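Local coordinates for protein adenylate kinase (Desulfovibrio gigas, PDB 2XB4) that probably catalyses the reversible transfer of the terminal phosphate group between ATP and AMP, giving two ADP, and binds a metal ion, at residues A[83-88]-A[93-98]; A[4-9]-A[185-190]; A[28-31]-A[35-38]. All coordinates share one frame; numbering follows the deposited sequence.

Interaction 1 of 3, residues A[83-88]-A[93-98]; sequences DGFPRN and QKLFEA
Leu95 on helix 89-101 packs back against Phe85 and Pro86 in the loop just before that helix. The loop carries the Asp-Gly-Phe-Pro-Arg signature of adenylate kinases. Residues 84 to 87 are predicted to bind AMP. The Leu95 side chain can be followed outward. Leu95 CB points toward the loop and lies 4.4 Å from Phe85 CE1. CG stands anti to the backbone N (chi1 175°), which sets both methyls beside Phe85. Leu95 CD1 comes 4.3 Å from Phe85 CE1. CD2 is the main contact. Leu95 CD2 lies 3.9 Å from Pro86 CD and 4.1 Å from Phe85 CE1, so one methyl touches both residues. It meets the Phe85 ring at its edge, near the ring plane. The Phe85 and Leu95 side chains run past each other in opposite directions, while Pro86 crosses Leu95 at about a right angle. The peptide bond between Phe85 and Pro86 is cis. Pro86 CB covers one face of the Phe85 ring, 4.0 Å above the plane and offset toward the rim. No hydrogen bond links the two segments, and all three touching residues are buried. Helix 61-75 packs on Phe85, and Tyr191 of helix 184-192 touches both Pro86 and Leu95. Asn88 holds the N-cap of helix 89-101, with OD1 accepting from Gln91 N. One turn of the helix is also bridged on its exposed side. There Gln93 NE2 donates to the syn side of Glu97 OE2 at 2.8 Å, 30° out of the carboxylate plane.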
ATOM      1  N   ASP A  83     -25.595  -6.626 -11.135  1.00 15.64           N
ATOM      2  CA  ASP A  83     -24.777  -5.466 -10.871  1.00 15.96           C
ATOM      3  C   ASP A  83     -23.523  -5.653 -11.752  1.00 17.56           C
ATOM      4  O   ASP A  83     -22.800  -6.602 -11.597  1.00 18.84           O
ATOM      5  CB  ASP A  83     -24.479  -5.533  -9.376  1.00 17.67           C
ATOM      6  CG  ASP A  83     -23.552  -4.485  -8.893  1.00 21.44           C
ATOM      7  OD1 ASP A  83     -23.042  -3.718  -9.722  1.00 22.71           O
ATOM      8  OD2 ASP A  83     -23.334  -4.401  -7.645  1.00 26.50           O
ATOM      9  N   GLY A  84     -23.260  -4.722 -12.642  1.00 17.48           N
ATOM     10  CA  GLY A  84     -22.000  -4.620 -13.333  1.00 17.99           C
ATOM     11  C   GLY A  84     -22.070  -5.139 -14.759  1.00 17.80           C
ATOM     12  O   GLY A  84     -21.089  -5.063 -15.517  1.00 17.58           O
ATOM     13  N   PHE A  85     -23.233  -5.684 -15.111  1.00 15.90           N
ATOM     14  CA  PHE A  85     -23.492  -6.161 -16.490  1.00 15.95           C
ATOM     15  C   PHE A  85     -24.941  -5.758 -16.762  1.00 13.68           C
ATOM     16  O   PHE A  85     -25.784  -6.007 -15.898  1.00 13.88           O
ATOM     17  CB  PHE A  85     -23.310  -7.686 -16.575  1.00 15.08           C
ATOM     18  CG  PHE A  85     -23.448  -8.202 -17.906  1.00 14.63           C
ATOM     19  CD1 PHE A  85     -24.700  -8.415 -18.402  1.00 12.32           C
ATOM     20  CD2 PHE A  85     -22.344  -8.397 -18.734  1.00 19.56           C
ATOM     21  CE1 PHE A  85     -24.879  -8.869 -19.662  1.00 14.91           C
ATOM     22  CE2 PHE A  85     -22.497  -8.855 -20.056  1.00 18.82           C
ATOM     23  CZ  PHE A  85     -23.767  -9.108 -20.535  1.00 18.26           C
ATOM     24  N   PRO A  86     -25.257  -5.172 -17.948  1.00 15.72           N
ATOM     25  CA  PRO A  86     -24.423  -4.977 -19.139  1.00 13.52           C
ATOM     26  C   PRO A  86     -23.575  -3.709 -19.039  1.00 13.54           C
ATOM     27  O   PRO A  86     -23.927  -2.774 -18.297  1.00 13.65           O
ATOM     28  CB  PRO A  86     -25.470  -4.865 -20.276  1.00 11.46           C
ATOM     29  CG  PRO A  86     -26.671  -4.245 -19.550  1.00 13.11           C
ATOM     30  CD  PRO A  86     -26.664  -4.760 -18.166  1.00 13.34           C
ATOM     31  N   ARG A  87     -22.536  -3.635 -19.842  1.00 11.35           N
ATOM     32  CA  ARG A  87     -21.725  -2.407 -19.853  1.00 11.36           C
ATOM     33  C   ARG A  87     -21.888  -1.568 -21.130  1.00 12.12           C
ATOM     34  O   ARG A  87     -21.421  -0.397 -21.205  1.00 12.89           O
ATOM     35  CB  ARG A  87     -20.233  -2.764 -19.730  1.00 12.28           C
ATOM     36  CG  ARG A  87     -19.856  -3.303 -18.301  1.00 17.01           C
ATOM     37  CD  ARG A  87     -18.322  -3.513 -18.372  1.00 21.36           C
ATOM     38  NE  ARG A  87     -17.579  -2.388 -17.755  1.00 27.12           N
ATOM     39  CZ  ARG A  87     -16.269  -2.134 -18.008  1.00 30.88           C
ATOM     40  NH1 ARG A  87     -15.610  -2.913 -18.924  1.00 23.18           N
ATOM     41  NH2 ARG A  87     -15.603  -1.142 -17.367  1.00 19.91           N
ATOM     42  N   ASN A  88     -22.466  -2.174 -22.157  1.00 12.02           N
ATOM     43  CA  ASN A  88     -22.610  -1.421 -23.412  1.00 12.71           C
ATOM     44  C   ASN A  88     -23.973  -1.790 -24.035  1.00 14.63           C
ATOM     45  O   ASN A  88     -24.680  -2.696 -23.529  1.00 13.47           O
ATOM     46  CB  ASN A  88     -21.386  -1.689 -24.358  1.00 12.59           C
ATOM     47  CG  ASN A  88     -21.227  -3.199 -24.767  1.00 13.76           C
ATOM     48  OD1 ASN A  88     -22.189  -3.887 -25.038  1.00 13.43           O
ATOM     49  ND2 ASN A  88     -19.976  -3.691 -24.819  1.00 11.15           N
ATOM     50  N   GLN A  93     -28.961  -5.006 -25.219  1.00 12.43           N
ATOM     51  CA  GLN A  93     -30.073  -5.478 -26.062  1.00 16.09           C
ATOM     52  C   GLN A  93     -30.023  -7.069 -26.093  1.00 16.00           C
ATOM     53  O   GLN A  93     -31.053  -7.748 -26.037  1.00 16.71           O
ATOM     54  CB  GLN A  93     -29.949  -4.932 -27.487  1.00 16.96           C
ATOM     55  CG  GLN A  93     -30.993  -5.562 -28.368  1.00 22.92           C
ATOM     56  CD  GLN A  93     -30.986  -4.952 -29.756  1.00 33.78           C
ATOM     57  OE1 GLN A  93     -30.245  -3.991 -30.022  1.00 38.18           O
ATOM     58  NE2 GLN A  93     -31.785  -5.517 -30.662  1.00 37.24           N
ATOM     59  N   LYS A  94     -28.840  -7.645 -26.208  1.00 14.65           N
ATOM     60  CA  LYS A  94     -28.762  -9.172 -26.231  1.00 15.19           C
ATOM     61  C   LYS A  94     -29.310  -9.717 -24.918  1.00 14.30           C
ATOM     62  O   LYS A  94     -30.050 -10.765 -24.904  1.00 15.59           O
ATOM     63  CB  LYS A  94     -27.331  -9.676 -26.499  1.00 12.59           C
ATOM     64  CG  LYS A  94     -26.999  -9.365 -27.970  1.00 14.00           C
ATOM     65  CD  LYS A  94     -25.478  -9.687 -28.248  1.00 23.05           C
ATOM     66  CE  LYS A  94     -25.304  -9.996 -29.764  1.00 28.23           C
ATOM     67  NZ  LYS A  94     -23.883  -9.712 -30.051  1.00 31.51           N
ATOM     68  N   LEU A  95     -28.991  -9.024 -23.818  1.00 12.81           N
ATOM     69  CA  LEU A  95     -29.508  -9.460 -22.502  1.00 12.90           C
ATOM     70  C   LEU A  95     -31.055  -9.357 -22.438  1.00 15.52           C
ATOM     71  O   LEU A  95     -31.743 -10.279 -21.998  1.00 14.76           O
ATOM     72  CB  LEU A  95     -28.899  -8.653 -21.344  1.00 12.61           C
ATOM     73  CG  LEU A  95     -29.426  -8.895 -19.893  1.00 15.54           C
ATOM     74  CD1 LEU A  95     -28.972 -10.318 -19.441  1.00 13.83           C
ATOM     75  CD2 LEU A  95     -28.788  -7.909 -18.910  1.00 15.43           C
ATOM     76  N   PHE A  96     -31.586  -8.216 -22.857  1.00 14.07           N
ATOM     77  CA  PHE A  96     -33.028  -8.077 -22.887  1.00 15.60           C
ATOM     78  C   PHE A  96     -33.715  -9.213 -23.731  1.00 15.18           C
ATOM     79  O   PHE A  96     -34.697  -9.825 -23.283  1.00 15.85           O
ATOM     80  CB  PHE A  96     -33.407  -6.714 -23.431  1.00 14.37           C
ATOM     81  CG  PHE A  96     -34.886  -6.523 -23.469  1.00 20.14           C
ATOM     82  CD1 PHE A  96     -35.627  -6.486 -22.274  1.00 22.03           C
ATOM     83  CD2 PHE A  96     -35.550  -6.462 -24.694  1.00 23.33           C
ATOM     84  CE1 PHE A  96     -37.064  -6.364 -22.350  1.00 24.37           C
ATOM     85  CE2 PHE A  96     -36.988  -6.319 -24.736  1.00 27.80           C
ATOM     86  CZ  PHE A  96     -37.691  -6.255 -23.535  1.00 24.45           C
ATOM     87  N   GLU A  97     -33.184  -9.527 -24.920  1.00 15.85           N
ATOM     88  CA  GLU A  97     -33.807 -10.554 -25.775  1.00 18.46           C
ATOM     89  C   GLU A  97     -33.685 -11.935 -25.125  1.00 18.77           C
ATOM     90  O   GLU A  97     -34.624 -12.741 -25.169  1.00 18.45           O
ATOM     91  CB  GLU A  97     -33.113 -10.539 -27.130  1.00 19.69           C
ATOM     92  CG  GLU A  97     -33.421  -9.234 -27.859  1.00 28.23           C
ATOM     93  CD  GLU A  97     -32.518  -8.923 -29.068  1.00 36.01           C
ATOM     94  OE1 GLU A  97     -31.497  -9.624 -29.319  1.00 36.10           O
ATOM     95  OE2 GLU A  97     -32.824  -7.916 -29.746  1.00 40.79           O
ATOM     96  N   ALA A  98     -32.564 -12.157 -24.428  1.00 16.23           N
ATOM     97  CA  ALA A  98     -32.340 -13.461 -23.752  1.00 16.12           C
ATOM     98  C   ALA A  98     -33.289 -13.632 -22.548  1.00 16.98           C
ATOM     99  O   ALA A  98     -33.800 -14.756 -22.262  1.00 16.72           O
ATOM    100  CB  ALA A  98     -30.844 -13.608 -23.328  1.00 13.88           C
TER

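Interaction 2 of 3, residues A[4-9]-A[185-190]; sequences LIFGPN and LAAAYY. With SRT (S,R meso-tartaric acid), chain C.
The Phe6 ring lies with one face against Ala188. The methyl CB of Ala188 is 4.0 Å from the ring centroid and 15° off the normal, a CH-pi contact. Ala188 CA sits over the centre of the same face, 3.9 Å above the plane. Ala187 CB approaches obliquely, 4.3 Å from Phe6 CE1. CG of Phe6 is anti to its carbonyl carbon (chi1 -63°), and the side chain leaves the strand toward helix 184-192. The small alanines let the helix backbone come close to the ring; the nearest CA atoms, of Phe6 and Ala188, are 6.8 Å apart. The contact is buried and apolar. Pro86, Val109 and Tyr177 also pack on Phe6. Beyond Phe6 the chain turns into a loop. There tartrate O3 makes a weak hydrogen bond to Pro8 O, 3.1 Å long. Gly10 N and Lys13 N also bind the tartrate, as does Asn132 of the third subunit. The tartrate sits in the loop predicted to bind ATP, probably where its phosphates would lie. Helix 184-192 covers strand 2-6 from one side of the CORE sheet. The strand leads into the P-loop, which helix 13-24 follows, as in P-loop NTPases.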
ATOM      1  N   LEU A   4     -31.959  -4.550 -12.114  1.00 12.91           N
ATOM      2  CA  LEU A   4     -30.636  -4.262 -12.727  1.00 14.20           C
ATOM      3  C   LEU A   4     -30.195  -2.966 -12.030  1.00 14.21           C
ATOM      4  O   LEU A   4     -31.045  -2.100 -11.842  1.00 16.25           O
ATOM      5  CB  LEU A   4     -30.746  -3.851 -14.238  1.00 13.88           C
ATOM      6  CG  LEU A   4     -30.783  -5.013 -15.213  1.00 22.60           C
ATOM      7  CD1 LEU A   4     -32.165  -5.586 -15.080  1.00 27.25           C
ATOM      8  CD2 LEU A   4     -30.569  -4.494 -16.625  1.00 26.84           C
ATOM      9  N   ILE A   5     -28.951  -2.850 -11.603  1.00 11.90           N
ATOM     10  CA  ILE A   5     -28.481  -1.587 -11.034  1.00 12.51           C
ATOM     11  C   ILE A   5     -27.304  -1.052 -11.853  1.00 12.31           C
ATOM     12  O   ILE A   5     -26.389  -1.813 -12.244  1.00 11.35           O
ATOM     13  CB  ILE A   5     -28.126  -1.759  -9.512  1.00 13.05           C
ATOM     14  CG1 ILE A   5     -27.770  -0.404  -8.826  1.00 13.23           C
ATOM     15  CG2 ILE A   5     -27.028  -2.828  -9.302  1.00 13.95           C
ATOM     16  CD1 ILE A   5     -27.835  -0.549  -7.246  1.00 17.27           C
ATOM     17  N   PHE A   6     -27.332   0.262 -12.134  1.00 11.38           N
ATOM     18  CA  PHE A   6     -26.218   0.913 -12.810  1.00 12.61           C
ATOM     19  C   PHE A   6     -25.632   2.073 -11.931  1.00 12.96           C
ATOM     20  O   PHE A   6     -26.380   2.909 -11.380  1.00 14.69           O
ATOM     21  CB  PHE A   6     -26.686   1.547 -14.147  1.00 14.94           C
ATOM     22  CG  PHE A   6     -27.198   0.551 -15.185  1.00 16.08           C
ATOM     23  CD1 PHE A   6     -26.310  -0.049 -16.097  1.00 15.18           C
ATOM     24  CD2 PHE A   6     -28.538   0.185 -15.211  1.00 13.21           C
ATOM     25  CE1 PHE A   6     -26.782  -0.945 -17.121  1.00 18.51           C
ATOM     26  CE2 PHE A   6     -29.039  -0.713 -16.158  1.00 16.60           C
ATOM     27  CZ  PHE A   6     -28.197  -1.304 -17.125  1.00 14.39           C
ATOM     28  N   GLY A   7     -24.306   2.225 -11.956  1.00 12.80           N
ATOM     29  CA  GLY A   7     -23.717   3.479 -11.450  1.00 13.10           C
ATOM     30  C   GLY A   7     -22.193   3.442 -11.681  1.00 13.86           C
ATOM     31  O   GLY A   7     -21.622   2.330 -11.814  1.00 12.10           O
ATOM     32  N   PRO A   8     -21.548   4.612 -11.729  1.00 13.20           N
ATOM     33  CA  PRO A   8     -20.114   4.696 -12.036  1.00 14.76           C
ATOM     34  C   PRO A   8     -19.333   4.362 -10.764  1.00 15.36           C
ATOM     35  O   PRO A   8     -19.914   4.423  -9.653  1.00 11.84           O
ATOM     36  CB  PRO A   8     -19.884   6.188 -12.288  1.00 15.60           C
ATOM     37  CG  PRO A   8     -20.981   6.908 -11.530  1.00 15.38           C
ATOM     38  CD  PRO A   8     -22.201   5.943 -11.623  1.00 14.38           C
ATOM     39  N   ASN A   9     -18.049   4.078 -10.915  1.00 14.87           N
ATOM     40  CA  ASN A   9     -17.183   4.085  -9.736  1.00 15.06           C
ATOM     41  C   ASN A   9     -17.246   5.434  -9.024  1.00 13.73           C
ATOM     42  O   ASN A   9     -17.282   6.470  -9.704  1.00 13.62           O
ATOM     43  CB  ASN A   9     -15.733   3.778 -10.164  1.00 16.51           C
ATOM     44  CG  ASN A   9     -15.537   2.250 -10.542  1.00 20.46           C
ATOM     45  OD1 ASN A   9     -16.375   1.351 -10.249  1.00 24.91           O
ATOM     46  ND2 ASN A   9     -14.449   1.976 -11.132  1.00 24.33           N
ATOM     47  N   LEU A 185     -23.934   4.286 -19.712  1.00 11.39           N
ATOM     48  CA  LEU A 185     -25.083   5.162 -19.706  1.00 12.25           C
ATOM     49  C   LEU A 185     -26.025   4.900 -20.889  1.00 11.62           C
ATOM     50  O   LEU A 185     -27.263   4.992 -20.686  1.00 12.47           O
ATOM     51  CB  LEU A 185     -24.681   6.699 -19.703  1.00 10.08           C
ATOM     52  CG  LEU A 185     -24.280   7.357 -18.364  1.00 16.54           C
ATOM     53  CD1 LEU A 185     -24.137   8.891 -18.623  1.00 16.37           C
ATOM     54  CD2 LEU A 185     -25.379   7.089 -17.251  1.00 13.19           C
ATOM     55  N   ALA A 186     -25.483   4.691 -22.109  1.00  9.39           N
ATOM     56  CA  ALA A 186     -26.377   4.372 -23.255  1.00 11.45           C
ATOM     57  C   ALA A 186     -27.152   3.053 -22.914  1.00 11.57           C
ATOM     58  O   ALA A 186     -28.333   2.967 -23.233  1.00 12.46           O
ATOM     59  CB  ALA A 186     -25.560   4.234 -24.521  1.00  9.54           C
ATOM     60  N   ALA A 187     -26.490   2.079 -22.257  1.00  9.72           N
ATOM     61  CA  ALA A 187     -27.189   0.851 -21.874  1.00 11.28           C
ATOM     62  C   ALA A 187     -28.331   1.121 -20.876  1.00 12.79           C
ATOM     63  O   ALA A 187     -29.486   0.590 -21.047  1.00 14.67           O
ATOM     64  CB  ALA A 187     -26.218  -0.235 -21.318  1.00  9.63           C
ATOM     65  N   ALA A 188     -28.015   1.882 -19.824  1.00 11.56           N
ATOM     66  CA  ALA A 188     -29.037   2.274 -18.813  1.00 12.60           C
ATOM     67  C   ALA A 188     -30.232   2.981 -19.491  1.00 13.62           C
ATOM     68  O   ALA A 188     -31.397   2.666 -19.218  1.00 13.61           O
ATOM     69  CB  ALA A 188     -28.413   3.226 -17.774  1.00 11.49           C
ATOM     70  N   TYR A 189     -29.940   3.923 -20.409  1.00 13.79           N
ATOM     71  CA  TYR A 189     -30.987   4.648 -21.118  1.00 13.44           C
ATOM     72  C   TYR A 189     -31.830   3.786 -22.080  1.00 14.09           C
ATOM     73  O   TYR A 189     -32.974   4.092 -22.312  1.00 16.89           O
ATOM     74  CB  TYR A 189     -30.435   5.891 -21.883  1.00 14.74           C
ATOM     75  CG  TYR A 189     -29.693   6.890 -21.046  1.00 16.49           C
ATOM     76  CD1 TYR A 189     -29.861   6.953 -19.636  1.00 18.94           C
ATOM     77  CD2 TYR A 189     -28.866   7.846 -21.663  1.00 18.26           C
ATOM     78  CE1 TYR A 189     -29.121   7.893 -18.869  1.00 17.12           C
ATOM     79  CE2 TYR A 189     -28.193   8.819 -20.922  1.00 19.77           C
ATOM     80  CZ  TYR A 189     -28.316   8.860 -19.558  1.00 18.47           C
ATOM     81  OH  TYR A 189     -27.570   9.812 -18.844  1.00 17.98           O
ATOM     82  N   TYR A 190     -31.239   2.756 -22.656  1.00 16.05           N
ATOM     83  CA  TYR A 190     -31.973   1.795 -23.433  1.00 15.74           C
ATOM     84  C   TYR A 190     -33.063   1.158 -22.542  1.00 16.36           C
ATOM     85  O   TYR A 190     -34.241   1.014 -22.985  1.00 17.33           O
ATOM     86  CB  TYR A 190     -30.983   0.788 -23.975  1.00 14.99           C
ATOM     87  CG  TYR A 190     -31.582  -0.481 -24.458  1.00 13.53           C
ATOM     88  CD1 TYR A 190     -32.215  -0.559 -25.749  1.00 15.62           C
ATOM     89  CD2 TYR A 190     -31.465  -1.658 -23.712  1.00 14.55           C
ATOM     90  CE1 TYR A 190     -32.716  -1.760 -26.185  1.00 19.09           C
ATOM     91  CE2 TYR A 190     -32.029  -2.904 -24.202  1.00 16.83           C
ATOM     92  CZ  TYR A 190     -32.616  -2.910 -25.400  1.00 19.03           C
ATOM     93  OH  TYR A 190     -33.140  -4.059 -25.920  1.00 22.15           O
TER
HETATM   94  O1  SRT C1225     -17.865   4.504  -4.625  1.00 24.42           O
HETATM   95  O11 SRT C1225     -18.711   2.686  -3.573  1.00 25.20           O
HETATM   96  C1  SRT C1225     -18.161   3.282  -4.536  1.00 22.06           C
HETATM   97  C2  SRT C1225     -18.014   2.673  -5.863  1.00 24.88           C
HETATM   98  O2  SRT C1225     -16.776   2.767  -6.539  1.00 18.32           O
HETATM   99  C3  SRT C1225     -19.093   1.764  -6.334  1.00 22.76           C
HETATM  100  O3  SRT C1225     -19.761   2.925  -6.895  1.00 19.27           O
HETATM  101  C4  SRT C1225     -18.676   0.886  -7.435  1.00 24.91           C
HETATM  102  O4  SRT C1225     -18.192  -0.213  -7.120  1.00 27.76           O
HETATM  103  O41 SRT C1225     -18.835   1.287  -8.593  1.00 26.17           O

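Interaction 3 of 3, residues A[28-31]-A[35-38]; sequences HIES and FREH
Glu30 OE1 accepts a hydrogen bond from the backbone N of Gly33 and another from a water that also contacts Arg36. The water in turn accepts from Arg36 NH2 at 2.7 Å. It lies in the guanidinium plane, at the edge of the group. The direct distance from Glu30 OE1 to Arg36 NH2 is 4.4 Å, too long for a salt bridge. In the model the opposite charges are joined through the water, but OE1 is placed too close to a neighbouring atom, so its exact position, and the short distance to the water, are less sure. Glu30 reaches both partners by folding on itself: chi1 is 85° and chi2 is 82°, which curls the carboxylate back over the start of the helix. Glu30 is the N-cap of helix 31-40. The helix end and the nearby arginine would probably both favour its negative charge. This is the strand-to-helix junction that leads from the CORE sheet into the NMP-binding domain. Ser31 and Arg36 are both predicted to bind AMP. Ser31 OG makes a weak hydrogen bond to Asp83 O, which ties the first turn to the neighbouring strand. Within the helix, Ser31 O lies 3.5 Å from Phe35 N. Phe35 CD1 comes within 3.9 Å of Ser31 O as well, and the oxygen stands obliquely to the ring. With chi1 at -75°, Phe35 CG stays beside its own backbone N, which keeps CD1 near that oxygen. The Phe35 ring also packs on Val59, and Val150 of the third subunit packs on Arg36.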
ATOM      1  N   HIS A  28     -27.462 -11.318  -4.890  1.00 18.57           N
ATOM      2  CA  HIS A  28     -26.742 -10.214  -5.494  1.00 21.18           C
ATOM      3  C   HIS A  28     -25.800 -10.801  -6.528  1.00 21.24           C
ATOM      4  O   HIS A  28     -24.834 -11.411  -6.125  1.00 22.39           O
ATOM      5  CB  HIS A  28     -25.912  -9.449  -4.427  1.00 22.95           C
ATOM      6  CG  HIS A  28     -24.923  -8.484  -5.024  1.00 29.93           C
ATOM      7  ND1 HIS A  28     -25.310  -7.334  -5.690  1.00 31.75           N
ATOM      8  CD2 HIS A  28     -23.563  -8.512  -5.081  1.00 34.13           C
ATOM      9  CE1 HIS A  28     -24.239  -6.682  -6.101  1.00 33.74           C
ATOM     10  NE2 HIS A  28     -23.166  -7.379  -5.765  1.00 39.44           N
ATOM     11  N   ILE A  29     -26.052 -10.605  -7.825  1.00 19.27           N
ATOM     12  CA  ILE A  29     -25.314 -11.238  -8.890  1.00 20.67           C
ATOM     13  C   ILE A  29     -24.354 -10.243  -9.579  1.00 21.47           C
ATOM     14  O   ILE A  29     -24.750  -9.310 -10.252  1.00 20.36           O
ATOM     15  CB  ILE A  29     -26.304 -11.862 -10.012  1.00 20.52           C
ATOM     16  CG1 ILE A  29     -27.431 -12.697  -9.400  1.00 23.53           C
ATOM     17  CG2 ILE A  29     -25.536 -12.595 -11.176  1.00 20.63           C
ATOM     18  CD1 ILE A  29     -27.033 -13.985  -8.782  1.00 25.20           C
ATOM     19  N   GLU A  30     -23.054 -10.472  -9.443  1.00 23.48           N
ATOM     20  CA  GLU A  30     -22.128  -9.492  -9.992  1.00 24.12           C
ATOM     21  C   GLU A  30     -21.293 -10.228 -11.009  1.00 24.13           C
ATOM     22  O   GLU A  30     -21.043 -11.505 -10.937  1.00 22.34           O
ATOM     23  CB  GLU A  30     -21.401  -8.733  -8.858  1.00 24.61           C
ATOM     24  CG  GLU A  30     -20.226  -9.352  -8.326  1.00 31.20           C
ATOM     25  CD  GLU A  30     -18.935  -9.115  -9.176  1.00 36.38           C
ATOM     26  OE1 GLU A  30     -18.201 -10.088  -9.209  1.00 43.12           O
ATOM     27  OE2 GLU A  30     -18.628  -8.030  -9.779  1.00 36.41           O
ATOM     28  N   SER A  31     -20.966  -9.469 -12.033  1.00 29.39           N
ATOM     29  CA  SER A  31     -20.437 -10.001 -13.264  1.00 28.52           C
ATOM     30  C   SER A  31     -19.202 -10.820 -12.979  1.00 27.67           C
ATOM     31  O   SER A  31     -19.010 -11.859 -13.555  1.00 27.17           O
ATOM     32  CB  SER A  31     -20.187  -8.809 -14.251  1.00 31.60           C
ATOM     33  OG  SER A  31     -20.310  -7.596 -13.486  1.00 36.07           O
ATOM     34  N   PHE A  35     -18.460 -15.350 -13.752  1.00 22.50           N
ATOM     35  CA  PHE A  35     -17.296 -16.070 -14.334  1.00 25.79           C
ATOM     36  C   PHE A  35     -16.727 -17.098 -13.384  1.00 27.79           C
ATOM     37  O   PHE A  35     -16.459 -18.227 -13.783  1.00 28.53           O
ATOM     38  CB  PHE A  35     -16.202 -15.093 -14.861  1.00 30.67           C
ATOM     39  CG  PHE A  35     -16.564 -14.387 -16.224  1.00 38.24           C
ATOM     40  CD1 PHE A  35     -17.901 -14.057 -16.557  1.00 41.73           C
ATOM     41  CD2 PHE A  35     -15.530 -14.003 -17.135  1.00 48.89           C
ATOM     42  CE1 PHE A  35     -18.234 -13.391 -17.779  1.00 47.53           C
ATOM     43  CE2 PHE A  35     -15.853 -13.312 -18.392  1.00 51.18           C
ATOM     44  CZ  PHE A  35     -17.221 -13.029 -18.701  1.00 48.52           C
ATOM     45  N   ARG A  36     -16.502 -16.764 -12.125  1.00 28.93           N
ATOM     46  CA  ARG A  36     -16.011 -17.797 -11.203  1.00 31.17           C
ATOM     47  C   ARG A  36     -16.896 -19.046 -11.116  1.00 30.44           C
ATOM     48  O   ARG A  36     -16.367 -20.162 -11.026  1.00 31.97           O
ATOM     49  CB  ARG A  36     -15.770 -17.232  -9.793  1.00 33.85           C
ATOM     50  CG  ARG A  36     -14.470 -16.474  -9.642  1.00 35.01           C
ATOM     51  CD  ARG A  36     -14.225 -16.168  -8.154  1.00 38.02           C
ATOM     52  NE  ARG A  36     -15.358 -15.458  -7.552  1.00 35.87           N
ATOM     53  CZ  ARG A  36     -15.604 -14.134  -7.683  1.00 34.17           C
ATOM     54  NH1 ARG A  36     -14.836 -13.347  -8.444  1.00 37.36           N
ATOM     55  NH2 ARG A  36     -16.630 -13.594  -7.061  1.00 26.19           N
ATOM     56  N   GLU A  37     -18.218 -18.884 -11.057  1.00 28.85           N
ATOM     57  CA  GLU A  37     -19.137 -20.028 -11.155  1.00 29.47           C
ATOM     58  C   GLU A  37     -18.918 -20.848 -12.476  1.00 26.95           C
ATOM     59  O   GLU A  37     -18.913 -22.068 -12.480  1.00 30.78           O
ATOM     60  CB  GLU A  37     -20.627 -19.555 -11.100  1.00 29.09           C
ATOM     61  CG  GLU A  37     -21.675 -20.672 -11.539  1.00 35.70           C
ATOM     62  CD  GLU A  37     -23.182 -20.257 -11.528  1.00 43.09           C
ATOM     63  OE1 GLU A  37     -23.470 -19.197 -10.978  1.00 47.53           O
ATOM     64  OE2 GLU A  37     -24.067 -20.971 -12.078  1.00 44.23           O
ATOM     65  N   HIS A  38     -18.809 -20.184 -13.612  1.00 24.15           N
ATOM     66  CA  HIS A  38     -18.792 -20.931 -14.874  1.00 22.07           C
ATOM     67  C   HIS A  38     -17.346 -21.323 -15.337  1.00 24.13           C
ATOM     68  O   HIS A  38     -17.067 -22.477 -15.729  1.00 23.88           O
ATOM     69  CB  HIS A  38     -19.410 -20.080 -15.899  1.00 21.28           C
ATOM     70  CG  HIS A  38     -20.901 -20.043 -15.842  1.00 19.99           C
ATOM     71  ND1 HIS A  38     -21.679 -20.930 -16.536  1.00 21.55           N
ATOM     72  CD2 HIS A  38     -21.742 -19.196 -15.231  1.00 19.56           C
ATOM     73  CE1 HIS A  38     -22.946 -20.625 -16.372  1.00 22.65           C
ATOM     74  NE2 HIS A  38     -23.006 -19.547 -15.611  1.00 21.50           N
TER
HETATM   75  O   HOH W   1     -17.104 -10.933  -7.104  1.00 19.20           O

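How the interactions relate
Interaction 2 opens first, at residues 4-9. It closes only when the chain reaches 185-190, so it spans most of the protein. The other two contacts lie inside this span, in series, and none of the three cross. Interaction 3 closes a short loop from strand 27-30 into helix 31-40. Interaction 1 then closes another short loop, from the end of strand 80-83 to helix 89-101. Strand 80-83 stands between strands 27-30 and 2-6 in the parallel sheet. Asp83 N lies 2.9 Å from Ile29 O, linking interactions 1 and 3. Interactions 1 and 2 meet where Tyr190 OH packs 3.4 Å from Gln93 CA. Interactions 2 and 3 do not touch.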